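Local coordinates for SusD superfamily protein (Bacteroides thetaiotaomicron VPI-5482, PDB 3HDX) that probably binds polysaccharide at the outer membrane, as a SusD-family homolog taking part in carbohydrate uptake, at residues A[60-65]-A[457-462]; A[215-220]-A[372-377]. All blocks are in the same frame, centred on the assembly; numbering follows the deposited sequence. Where two conformers were deposited one is given.

Interaction 1. Residues A[60-65]-A[457-462]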
# COMPACT_ATOMS: atom_id res chain seq x y z
N ASN A 60 -15.49 -0.13 12.44
CA ASN A 60 -14.45 -0.41 13.43
C ASN A 60 -14.93 -1.30 14.60
O ASN A 60 -14.42 -1.17 15.72
CB ASN A 60 -13.78 0.87 13.97
CG ASN A 60 -12.43 0.59 14.64
OD1 ASN A 60 -11.70 -0.27 14.15
ND2 ASN A 60 -12.14 1.25 15.78
N GLU A 61 -15.89 -2.20 14.31
CA GLU A 61 -16.43 -3.15 15.30
C GLU A 61 -15.72 -4.47 15.05
O GLU A 61 -16.33 -5.47 14.64
CB GLU A 61 -17.95 -3.28 15.14
CG GLU A 61 -18.72 -2.05 15.53
CD GLU A 61 -18.81 -1.87 17.04
OE1 GLU A 61 -18.36 -2.78 17.77
OE2 GLU A 61 -19.36 -0.82 17.47
N LEU A 62 -14.40 -4.47 15.31
CA LEU A 62 -13.55 -5.59 14.91
C LEU A 62 -13.59 -6.85 15.79
O LEU A 62 -12.99 -7.86 15.42
CB LEU A 62 -12.10 -5.10 14.74
CG LEU A 62 -11.87 -3.86 13.85
CD1 LEU A 62 -10.36 -3.63 13.73
CD2 LEU A 62 -12.54 -3.99 12.48
N ASN A 63 -14.31 -6.73 16.90
CA ASN A 63 -14.58 -7.87 17.81
C ASN A 63 -15.90 -8.58 17.54
O ASN A 63 -16.24 -9.57 18.25
CB ASN A 63 -14.53 -7.44 19.28
CG ASN A 63 -13.24 -7.75 19.92
OD1 ASN A 63 -12.34 -8.33 19.31
ND2 ASN A 63 -13.13 -7.37 21.18
N LYS A 64 -16.64 -8.15 16.52
CA LYS A 64 -17.90 -8.83 16.18
C LYS A 64 -17.62 -10.24 15.67
O LYS A 64 -16.56 -10.48 15.07
CB LYS A 64 -18.79 -7.99 15.25
CG LYS A 64 -19.46 -6.82 16.00
CD LYS A 64 -20.49 -6.12 15.14
CE LYS A 64 -21.32 -5.14 15.96
NZ LYS A 64 -22.25 -4.25 15.15
N PRO A 65 -18.54 -11.19 15.92
CA PRO A 65 -18.30 -12.62 15.60
C PRO A 65 -18.47 -13.01 14.13
O PRO A 65 -19.39 -13.78 13.77
CB PRO A 65 -19.35 -13.33 16.51
CG PRO A 65 -20.53 -12.42 16.44
CD PRO A 65 -19.89 -11.01 16.53
N TYR A 457 -5.88 -0.30 16.01
CA TYR A 457 -5.31 -1.56 15.52
C TYR A 457 -6.34 -2.66 15.54
O TYR A 457 -7.44 -2.54 16.10
CB TYR A 457 -4.10 -1.93 16.39
CG TYR A 457 -3.06 -0.85 16.40
CD1 TYR A 457 -2.46 -0.46 15.23
CD2 TYR A 457 -2.68 -0.20 17.57
CE1 TYR A 457 -1.50 0.51 15.20
CE2 TYR A 457 -1.73 0.82 17.56
CZ TYR A 457 -1.14 1.17 16.34
OH TYR A 457 -0.15 2.15 16.25
N TRP A 458 -6.00 -3.73 14.84
CA TRP A 458 -6.82 -4.94 14.78
C TRP A 458 -6.53 -5.81 15.98
O TRP A 458 -5.43 -5.80 16.54
CB TRP A 458 -6.54 -5.76 13.50
CG TRP A 458 -7.21 -5.18 12.33
CD1 TRP A 458 -6.89 -3.98 11.69
CD2 TRP A 458 -8.32 -5.74 11.62
NE1 TRP A 458 -7.76 -3.79 10.64
CE2 TRP A 458 -8.62 -4.85 10.55
CE3 TRP A 458 -9.08 -6.92 11.77
CZ2 TRP A 458 -9.71 -5.09 9.66
CZ3 TRP A 458 -10.12 -7.16 10.87
CH2 TRP A 458 -10.43 -6.25 9.83
N PRO A 459 -7.53 -6.60 16.39
CA PRO A 459 -7.24 -7.60 17.42
C PRO A 459 -6.25 -8.66 16.88
O PRO A 459 -6.16 -8.84 15.67
CB PRO A 459 -8.60 -8.24 17.67
CG PRO A 459 -9.44 -7.91 16.58
CD PRO A 459 -8.92 -6.70 15.93
N VAL A 460 -5.51 -9.28 17.80
CA VAL A 460 -4.72 -10.46 17.52
C VAL A 460 -5.69 -11.65 17.48
O VAL A 460 -6.59 -11.77 18.31
CB VAL A 460 -3.61 -10.65 18.59
CG1 VAL A 460 -2.79 -11.95 18.35
CG2 VAL A 460 -2.69 -9.44 18.61
N SER A 461 -5.54 -12.52 16.50
CA SER A 461 -6.41 -13.70 16.39
C SER A 461 -6.26 -14.56 17.65
O SER A 461 -5.15 -14.80 18.13
CB SER A 461 -6.07 -14.54 15.17
OG SER A 461 -6.74 -15.81 15.25
N GLU A 462 -7.40 -15.01 18.17
CA GLU A 462 -7.36 -15.87 19.37
C GLU A 462 -6.62 -17.19 19.12
O GLU A 462 -5.98 -17.72 20.03
CB GLU A 462 -8.77 -16.01 19.99
CG GLU A 462 -9.28 -14.63 20.67
CD GLU A 462 -8.49 -14.13 21.94
OE1 GLU A 462 -7.85 -14.99 22.62
OE2 GLU A 462 -8.52 -12.88 22.29
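Leu62 lays its CD1 methyl over the indole of Trp458, a CH-pi contact that joins two loops of the SusD fold. Leu62 sits inside a type I beta turn running from Glu61 to Lys64, just after the helix 52-58, while Trp458 and Pro459 belong to the extended run leading into the helix 462-467, whose N-cap is Ser461. CD1 stands 3.7 Å from the centroid of the five-membered ring and only 12° off its normal, with CD2 of Trp458 its nearest atom. The other methyl, Leu62 CD2, reaches the six-membered half near CZ2 and CH2. With CG of Leu62 anti to the carbonyl carbon (chi1 -51°), the branch point is carried toward the indole, and chi2 sets the two methyls over it. Trp458 itself is buried, its ring packed against the helices 34-41, 67-73 and 104-129, so the leucine adds one more wall to an already enclosed indole. Pro459 extends the contact along the turn, its CD 3.8 Å from Leu62 CB. Asn63, at the edge, gives its ND2 to the carbonyl of Trp477 in a hydrogen bond, while its OD1 lies 4.0 Å from Pro459 CG.

Interaction 2. Residues A[215-220]-A[372-377]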
# COMPACT_ATOMS: atom_id res chain seq x y z
N GLU A 215 12.57 13.33 8.13
CA GLU A 215 13.04 12.20 7.33
C GLU A 215 12.05 11.84 6.22
O GLU A 215 12.46 11.57 5.06
CB GLU A 215 13.40 10.99 8.19
CG GLU A 215 14.60 11.25 9.08
CD GLU A 215 15.04 10.01 9.92
OE1 GLU A 215 14.56 8.90 9.75
OE2 GLU A 215 15.84 10.16 10.83
N ALA A 216 10.74 11.92 6.51
CA ALA A 216 9.75 11.63 5.48
C ALA A 216 9.90 12.60 4.29
O ALA A 216 9.78 12.21 3.14
CB ALA A 216 8.32 11.70 6.03
N GLU A 217 10.16 13.87 4.59
CA GLU A 217 10.31 14.88 3.55
C GLU A 217 11.55 14.57 2.69
O GLU A 217 11.48 14.60 1.45
CB GLU A 217 10.38 16.28 4.19
CG GLU A 217 10.11 17.45 3.25
CD GLU A 217 11.23 17.77 2.30
OE1 GLU A 217 12.41 17.55 2.68
OE2 GLU A 217 10.89 18.26 1.16
N THR A 218 12.67 14.25 3.35
CA THR A 218 13.92 13.96 2.63
C THR A 218 13.78 12.74 1.71
O THR A 218 14.21 12.75 0.55
CB THR A 218 15.06 13.71 3.63
OG1 THR A 218 15.26 14.91 4.39
CG2 THR A 218 16.34 13.34 2.88
N TYR A 219 13.18 11.69 2.22
CA TYR A 219 12.99 10.49 1.42
C TYR A 219 12.00 10.69 0.29
O TYR A 219 12.22 10.21 -0.82
CB TYR A 219 12.59 9.29 2.29
CG TYR A 219 13.65 8.84 3.28
CD1 TYR A 219 14.98 8.69 2.90
CD2 TYR A 219 13.31 8.51 4.59
CE1 TYR A 219 15.95 8.27 3.82
CE2 TYR A 219 14.25 8.07 5.49
CZ TYR A 219 15.57 7.96 5.10
OH TYR A 219 16.53 7.49 5.99
N SER A 220 10.89 11.38 0.55
CA SER A 220 9.90 11.67 -0.50
C SER A 220 10.57 12.51 -1.60
O SER A 220 10.37 12.28 -2.81
CB SER A 220 8.68 12.40 0.08
OG SER A 220 7.99 11.62 1.03
N GLU A 372 2.32 16.95 2.96
CA GLU A 372 1.99 16.69 4.35
C GLU A 372 3.20 16.95 5.26
O GLU A 372 3.07 17.65 6.28
CB GLU A 372 1.51 15.23 4.46
CG GLU A 372 1.33 14.62 5.84
CD GLU A 372 0.97 13.13 5.78
OE1 GLU A 372 0.47 12.65 4.72
OE2 GLU A 372 1.18 12.46 6.80
N ALA A 373 4.36 16.40 4.88
CA ALA A 373 5.59 16.54 5.66
C ALA A 373 6.03 18.00 5.79
O ALA A 373 6.37 18.46 6.86
CB ALA A 373 6.72 15.67 5.07
N LEU A 374 5.94 18.74 4.69
CA LEU A 374 6.34 20.14 4.67
C LEU A 374 5.44 20.97 5.60
O LEU A 374 5.93 21.78 6.37
CB LEU A 374 6.37 20.71 3.25
CG LEU A 374 7.56 20.22 2.42
CD1 LEU A 374 7.33 20.47 0.94
CD2 LEU A 374 8.87 20.88 2.90
N CYS A 375 4.13 20.69 5.58
CA CYS A 375 3.24 21.33 6.55
C CYS A 375 3.60 20.99 7.98
O CYS A 375 3.65 21.88 8.86
CB CYS A 375 1.81 20.94 6.32
SG CYS A 375 1.11 21.70 4.86
N ALA A 376 3.88 19.71 8.23
CA ALA A 376 4.27 19.26 9.55
C ALA A 376 5.52 19.99 10.08
O ALA A 376 5.65 20.27 11.28
CB ALA A 376 4.45 17.73 9.60
N LEU A 377 6.42 20.32 9.16
CA LEU A 377 7.65 21.04 9.42
C LEU A 377 7.49 22.57 9.40
O LEU A 377 8.48 23.29 9.46
CB LEU A 377 8.69 20.62 8.38
CG LEU A 377 9.14 19.15 8.38
CD1 LEU A 377 9.85 18.78 7.09
CD2 LEU A 377 9.98 18.90 9.60
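Glu217 and Ala373 meet where the helices 213-226 and 363-376 run roughly antiparallel, their short segments 8.9 Å apart at the axes and turned by 145°, in the alpha-helical, TPR-related framework of the SusD family. The apolar contacts come first. Alanines on both helices, Ala216 and Ala373, are consistent with the close approach: the CB of Ala373 lies 3.8 Å from Glu217 CB and also faces Ala216 CB at a looser 4.4 Å. Leu377, the first residue beyond the helical part of its segment, touches Glu217 CB with CD1 at 3.9 Å. Glu217 then uses its own methylenes as a hydrophobic arm. Its CG is anti to the backbone N (chi1 -162°) and the chain bends at chi2, so that CG comes 3.7 Å from Leu374 CD2 and the carboxylate continues alongside that leucine.

One polar bond crosses between the helices: Glu217 OE2 forms a salt bridge with Arg370 NE, one turn before Leu374 on the helix 363-376. An alanine in place of Glu217 would probably leave Arg370 without this carboxylate mate and open a gap beside Leu374. One side chain thus does two jobs, its aliphatic part packing against Leu374 and Leu377 while its charged end ties the neighbouring helix through Arg370.

In the fold
Interactions 1 and 2 lie in separate regions of this largely helical, single-chain protein: their centres are 32 Å apart, their nearest atoms about 14 Å, and they do not touch. Along the chain the order is 60-65, 215-220, 372-377, 457-462, so interaction 2 falls wholly within the span that interaction 1 brackets. They share no helix or strand. Interaction 1 joins loops near the two ends of the sequence, one from the N-terminal and one from the C-terminal part of the SusD-family chain, and so ties early to late, whereas interaction 2 pairs the helices 213-226 and 363-376 from the chain between them.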